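Local coordinates for glycerophosphoryl diester phosphodiesterase (Agrobacterium tumefaciens str. C58, PDB 3KS6), which belongs to the glycerophosphoryl diester phosphodiesterase family, folds as a TIM barrel and carries a bound magnesium ion, at residues 112-117 against 139-144; 154-159 against 180-185. All blocks are in the same frame, centred on the assembly; numbering follows the deposited sequence. Where two conformers were deposited one is given.

Contact 1. Residues 112-117 against 139-144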
loop_
_atom_site.group_PDB
_atom_site.type_symbol
_atom_site.label_atom_id
_atom_site.label_comp_id
_atom_site.label_asym_id
_atom_site.label_seq_id
_atom_site.Cartn_x
_atom_site.Cartn_y
_atom_site.Cartn_z
ATOM N N GLY A 112 -4.952 14.262 -10.524
ATOM C CA GLY A 112 -4.916 14.289 -9.063
ATOM C C GLY A 112 -6.270 14.158 -8.398
ATOM O O GLY A 112 -6.373 14.200 -7.170
ATOM N N LEU A 113 -7.319 13.964 -9.188
ATOM C CA LEU A 113 -8.647 13.808 -8.631
ATOM C C LEU A 113 -9.019 12.335 -8.445
ATOM O O LEU A 113 -8.610 11.484 -9.234
ATOM C CB LEU A 113 -9.719 14.473 -9.489
ATOM C CG LEU A 113 -9.574 15.974 -9.686
ATOM C CD1 LEU A 113 -10.713 16.421 -10.616
ATOM C CD2 LEU A 113 -9.604 16.711 -8.349
ATOM N N PRO A 114 -9.826 12.041 -7.415
ATOM C CA PRO A 114 -10.276 10.666 -7.279
ATOM C C PRO A 114 -11.082 10.190 -8.484
ATOM O O PRO A 114 -11.792 10.988 -9.117
ATOM C CB PRO A 114 -11.163 10.679 -6.044
ATOM C CG PRO A 114 -11.002 12.003 -5.403
ATOM C CD PRO A 114 -10.305 12.918 -6.336
ATOM N N TYR A 115 -10.947 8.905 -8.814
ATOM C CA TYR A 115 -11.746 8.327 -9.876
ATOM C C TYR A 115 -13.185 8.132 -9.361
ATOM O O TYR A 115 -13.440 7.443 -8.366
ATOM C CB TYR A 115 -11.225 6.967 -10.316
ATOM C CG TYR A 115 -9.813 6.857 -10.883
ATOM C CD1 TYR A 115 -9.523 7.273 -12.182
ATOM C CD2 TYR A 115 -8.782 6.248 -10.143
ATOM C CE1 TYR A 115 -8.233 7.128 -12.725
ATOM C CE2 TYR A 115 -7.512 6.096 -10.669
ATOM C CZ TYR A 115 -7.234 6.519 -11.969
ATOM O OH TYR A 115 -5.983 6.329 -12.518
ATOM N N GLU A 116 -14.139 8.736 -10.056
ATOM C CA GLU A 116 -15.531 8.653 -9.638
ATOM C C GLU A 116 -16.016 7.209 -9.661
ATOM O O GLU A 116 -15.817 6.495 -10.636
ATOM C CB GLU A 116 -16.431 9.542 -10.521
ATOM C CG GLU A 116 -17.937 9.490 -10.192
ATOM C CD GLU A 116 -18.690 8.334 -10.851
ATOM O OE1 GLU A 116 -18.528 8.115 -12.069
ATOM O OE2 GLU A 116 -19.484 7.667 -10.150
ATOM N N GLY A 117 -16.676 6.801 -8.580
ATOM C CA GLY A 117 -17.241 5.441 -8.445
ATOM C C GLY A 117 -16.286 4.276 -8.254
ATOM O O GLY A 117 -16.715 3.127 -8.153
ATOM N N SER A 139 -4.950 5.509 1.581
ATOM C CA SER A 139 -4.943 6.529 0.530
ATOM C C SER A 139 -4.260 7.740 1.053
ATOM O O SER A 139 -4.311 7.980 2.269
ATOM C CB SER A 139 -6.370 6.946 0.179
ATOM O OG SER A 139 -6.390 7.794 -0.937
ATOM N N PHE A 140 -3.633 8.524 0.162
ATOM C CA PHE A 140 -3.159 9.862 0.554
ATOM C C PHE A 140 -4.299 10.887 0.552
ATOM O O PHE A 140 -4.135 11.967 1.115
ATOM C CB PHE A 140 -2.093 10.360 -0.412
ATOM C CG PHE A 140 -0.742 9.756 -0.201
ATOM C CD1 PHE A 140 -0.385 8.563 -0.820
ATOM C CD2 PHE A 140 0.183 10.361 0.636
ATOM C CE1 PHE A 140 0.868 8.016 -0.644
ATOM C CE2 PHE A 140 1.443 9.786 0.821
ATOM C CZ PHE A 140 1.770 8.634 0.169
ATOM N N LEU A 141 -5.414 10.567 -0.121
ATOM C CA LEU A 141 -6.511 11.504 -0.346
ATOM C C LEU A 141 -7.630 11.360 0.668
ATOM O O LEU A 141 -8.267 10.314 0.794
ATOM C CB LEU A 141 -7.080 11.387 -1.751
ATOM C CG LEU A 141 -6.380 12.146 -2.891
ATOM C CD1 LEU A 141 -4.966 11.687 -3.048
ATOM C CD2 LEU A 141 -7.107 12.002 -4.238
ATOM N N LEU A 142 -7.886 12.436 1.393
ATOM C CA LEU A 142 -8.979 12.463 2.355
ATOM C C LEU A 142 -10.339 12.261 1.694
ATOM O O LEU A 142 -11.241 11.682 2.303
ATOM C CB LEU A 142 -9.012 13.771 3.151
ATOM C CG LEU A 142 -7.998 13.906 4.257
ATOM C CD1 LEU A 142 -8.254 15.280 4.945
ATOM C CD2 LEU A 142 -8.086 12.748 5.256
ATOM N N ALA A 143 -10.516 12.735 0.466
ATOM C CA ALA A 143 -11.781 12.495 -0.232
ATOM C C ALA A 143 -12.035 11.006 -0.327
ATOM O O ALA A 143 -13.160 10.555 -0.159
ATOM C CB ALA A 143 -11.760 13.098 -1.691
ATOM N N SER A 144 -10.971 10.266 -0.656
ATOM C CA SER A 144 -11.040 8.820 -0.799
ATOM C C SER A 144 -11.191 8.146 0.578
ATOM O O SER A 144 -11.882 7.150 0.694
ATOM C CB SER A 144 -9.822 8.280 -1.563
ATOM O OG SER A 144 -9.744 8.814 -2.874
#
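Pro114 comes up against the first turn of helix 142-151, its CA 6.8 Å from the CA of Ser144, in a loop-to-helix contact at one end of a TIM barrel. Residues 112-117 form an irregular loop leading from strand 101-106 to helix 118-128, with Gly117 as that helix's N-cap; residues 139-144 pass from the end of strand 135-139 into helix 142-151, with Leu141 at the N-cap position. The contact is small, van der Waals touches in which carbon meets carbon or, twice, oxygen, and the proline ring carries most of it. Pro114 CD lies 3.9 Å from Leu141 CD2, the two side chains crossing at a slant. Pro114 CG sits 3.9 Å from Ala143 CB, and Pro114 CB is the same distance from Ser144 OG. Leu141 holds CG beside its own backbone N and anti to its carbonyl carbon (chi1 -84°); the side chain also rests on Pro108. Just before the helix, Ser139 OG takes the N-H of Leu141 at 3.1 Å in an ST turn, and also bonds to Ile106 O, so one hydroxyl links the turn to strand 101-106. Two residues before the proline, the carbonyl O of Gly112 lies 3.7 Å from the same Leu141 CD2.

Contact 2. Residues 154-159 against 180-185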
loop_
_atom_site.group_PDB
_atom_site.type_symbol
_atom_site.label_atom_id
_atom_site.label_comp_id
_atom_site.label_asym_id
_atom_site.label_seq_id
_atom_site.Cartn_x
_atom_site.Cartn_y
_atom_site.Cartn_z
ATOM N N ARG A 154 -14.083 -2.154 6.775
ATOM C CA ARG A 154 -12.688 -2.590 6.822
ATOM C C ARG A 154 -11.769 -1.505 7.366
ATOM O O ARG A 154 -12.091 -0.336 7.278
ATOM C CB ARG A 154 -12.196 -3.056 5.437
ATOM C CG ARG A 154 -12.957 -4.293 4.857
ATOM C CD ARG A 154 -12.890 -5.480 5.820
ATOM N NE ARG A 154 -11.507 -5.803 6.139
ATOM C CZ ARG A 154 -11.087 -6.499 7.199
ATOM N NH1 ARG A 154 -11.929 -6.989 8.088
ATOM N NH2 ARG A 154 -9.796 -6.690 7.375
ATOM N N PRO A 155 -10.624 -1.895 7.938
ATOM C CA PRO A 155 -9.732 -0.876 8.459
ATOM C C PRO A 155 -9.221 0.039 7.368
ATOM O O PRO A 155 -9.011 -0.417 6.255
ATOM C CB PRO A 155 -8.582 -1.680 9.041
ATOM C CG PRO A 155 -9.143 -3.064 9.267
ATOM C CD PRO A 155 -10.075 -3.240 8.138
ATOM N N ARG A 156 -9.045 1.319 7.723
ATOM C CA ARG A 156 -8.520 2.361 6.843
ATOM C C ARG A 156 -7.310 3.031 7.497
ATOM O O ARG A 156 -7.272 3.181 8.735
ATOM C CB ARG A 156 -9.578 3.442 6.604
ATOM C CG ARG A 156 -10.829 2.996 5.845
ATOM C CD ARG A 156 -12.055 3.897 6.142
ATOM N NE ARG A 156 -12.611 3.702 7.501
ATOM C CZ ARG A 156 -12.586 4.600 8.495
ATOM N NH1 ARG A 156 -12.113 5.815 8.313
ATOM N NH2 ARG A 156 -13.081 4.285 9.688
ATOM N N LEU A 157 -6.354 3.463 6.672
ATOM C CA LEU A 157 -5.252 4.283 7.159
ATOM C C LEU A 157 -4.951 5.401 6.155
ATOM O O LEU A 157 -4.931 5.167 4.949
ATOM C CB LEU A 157 -4.005 3.471 7.493
ATOM C CG LEU A 157 -3.104 2.974 6.378
ATOM C CD1 LEU A 157 -2.018 3.960 6.055
ATOM C CD2 LEU A 157 -2.463 1.628 6.704
ATOM N N TRP A 158 -4.701 6.587 6.708
ATOM C CA TRP A 158 -4.398 7.786 5.939
ATOM C C TRP A 158 -2.904 7.920 5.796
ATOM O O TRP A 158 -2.146 7.963 6.774
ATOM C CB TRP A 158 -5.009 9.004 6.613
ATOM C CG TRP A 158 -4.803 10.280 5.828
ATOM C CD1 TRP A 158 -4.734 10.419 4.489
ATOM C CD2 TRP A 158 -4.652 11.589 6.388
ATOM N NE1 TRP A 158 -4.516 11.745 4.161
ATOM C CE2 TRP A 158 -4.454 12.476 5.321
ATOM C CE3 TRP A 158 -4.673 12.087 7.696
ATOM C CZ2 TRP A 158 -4.290 13.853 5.516
ATOM C CZ3 TRP A 158 -4.497 13.427 7.886
ATOM C CH2 TRP A 158 -4.318 14.303 6.809
ATOM N N LEU A 159 -2.476 7.954 4.545
ATOM C CA LEU A 159 -1.081 8.175 4.184
ATOM C C LEU A 159 -0.835 9.655 4.148
ATOM O O LEU A 159 -1.480 10.402 3.367
ATOM C CB LEU A 159 -0.810 7.577 2.813
ATOM C CG LEU A 159 -0.983 6.042 2.737
ATOM C CD1 LEU A 159 -1.039 5.557 1.264
ATOM C CD2 LEU A 159 0.162 5.406 3.497
ATOM N N HIS A 180 -12.063 13.292 10.691
ATOM C CA HIS A 180 -12.490 12.374 9.629
ATOM C C HIS A 180 -12.656 10.895 10.042
ATOM O O HIS A 180 -12.807 9.998 9.173
ATOM C CB HIS A 180 -11.491 12.495 8.521
ATOM C CG HIS A 180 -11.661 13.750 7.724
ATOM N ND1 HIS A 180 -12.311 13.759 6.504
ATOM C CD2 HIS A 180 -11.329 15.033 7.989
ATOM C CE1 HIS A 180 -12.328 14.994 6.034
ATOM N NE2 HIS A 180 -11.745 15.788 6.917
ATOM N N SER A 181 -12.683 10.659 11.337
ATOM C CA SER A 181 -12.845 9.299 11.882
ATOM C C SER A 181 -11.819 8.314 11.336
ATOM O O SER A 181 -12.149 7.147 11.078
ATOM C CB SER A 181 -14.259 8.745 11.642
ATOM O OG SER A 181 -15.228 9.585 12.220
ATOM N N ILE A 182 -10.575 8.777 11.209
ATOM C CA ILE A 182 -9.441 7.956 10.776
ATOM C C ILE A 182 -8.710 7.552 12.062
ATOM O O ILE A 182 -8.436 8.404 12.910
ATOM C CB ILE A 182 -8.512 8.758 9.767
ATOM C CG1 ILE A 182 -9.305 9.081 8.470
ATOM C CG2 ILE A 182 -7.244 7.993 9.428
ATOM C CD1 ILE A 182 -8.704 10.174 7.627
ATOM N N HIS A 183 -8.385 6.270 12.176
ATOM C CA HIS A 183 -7.790 5.711 13.385
ATOM C C HIS A 183 -6.333 5.334 13.245
ATOM O O HIS A 183 -5.737 4.892 14.226
ATOM C CB HIS A 183 -8.590 4.496 13.818
ATOM C CG HIS A 183 -10.048 4.784 13.939
ATOM N ND1 HIS A 183 -10.539 5.708 14.833
ATOM C CD2 HIS A 183 -11.111 4.320 13.246
ATOM C CE1 HIS A 183 -11.851 5.782 14.704
ATOM N NE2 HIS A 183 -12.221 4.959 13.739
ATOM N N GLU A 184 -5.752 5.551 12.055
ATOM C CA GLU A 184 -4.374 5.216 11.800
ATOM C C GLU A 184 -3.818 6.101 10.693
ATOM O O GLU A 184 -4.534 6.377 9.719
ATOM C CB GLU A 184 -4.276 3.759 11.333
ATOM C CG GLU A 184 -2.866 3.302 11.048
ATOM C CD GLU A 184 -2.705 1.811 10.766
ATOM O OE1 GLU A 184 -3.639 1.007 10.984
ATOM O OE2 GLU A 184 -1.600 1.443 10.305
ATOM N N ILE A 185 -2.579 6.579 10.863
ATOM C CA ILE A 185 -1.861 7.284 9.793
ATOM C C ILE A 185 -0.595 6.525 9.457
ATOM O O ILE A 185 -0.067 5.753 10.284
ATOM C CB ILE A 185 -1.530 8.786 10.119
ATOM C CG1 ILE A 185 -0.462 8.892 11.209
ATOM C CG2 ILE A 185 -2.793 9.517 10.520
ATOM C CD1 ILE A 185 0.011 10.322 11.540
HETATM O O HOH W 1 -9.155 4.494 10.103
HETATM O O HOH W 2 -6.191 0.925 10.219
HETATM O O HOH W 3 -14.865 5.133 12.132
#
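Ser181 O sits almost in the guanidinium plane of Arg156, at the edge, and water 1 covers one face near its margin. Arg156 NH1 gives the main bond, 3.1 Å to Ser181 O, approaching from above the carbonyl plane; NH2 adds a weak one to the same oxygen. This oxygen also stands 3.4 Å above one face of the His183 ring, whose plane is 72° from the guanidinium's. A bend at chi3 (-72°) turns the arginine's end toward the loop. The Trp158 ring is approached obliquely by Ile182 and Ile185, and Ile182 CG2 packs 3.7 Å from Trp158 CB. Along the strands, which pair in parallel, Trp158 N donates to Glu184 O at 3.0 Å, and Ile185 CA lies 3.1 Å from Trp158 O in a CA-H...O contact. Leu157 CB lies 3.7 Å from Glu184 CG, the extended glutamate bringing OE2 near Leu157 CD2. Water 1 donates to Arg156 O and accepts from His183 N; water 2 donates to both Arg156 O and Glu184 OE1, which also forms a salt bridge with Lys227. The pairing closes the beta-alpha-beta unit of strand 156-160, helix 162-179 and strand 184-188. Trp158 lies against Val173 of helix 162-179 and Leu142 of helix 142-151, and Leu157 touches Ser138 of strand 135-139.

Overall arrangement
Contact 1 is a surface contact between a loop and a helix start, whereas contact 2 is partly buried and includes the pairing of two neighbouring barrel strands. Their chemistry follows: van der Waals touches without hydrogen bonds join 112-117 to 139-144, while 154-159 and 180-185 share a backbone bond, an arginine-to-carbonyl grip and bridging waters. They hold different elements but meet directly, their centres about 14 Å apart. Ser139 O accepts from Leu159 N, continuing the sheet from strand 135-139 to strand 156-160, and Phe140 O accepts from Trp158 NE1. Helix 142-151 joins these two strands in the chain, and contact 1 closes before contact 2 opens.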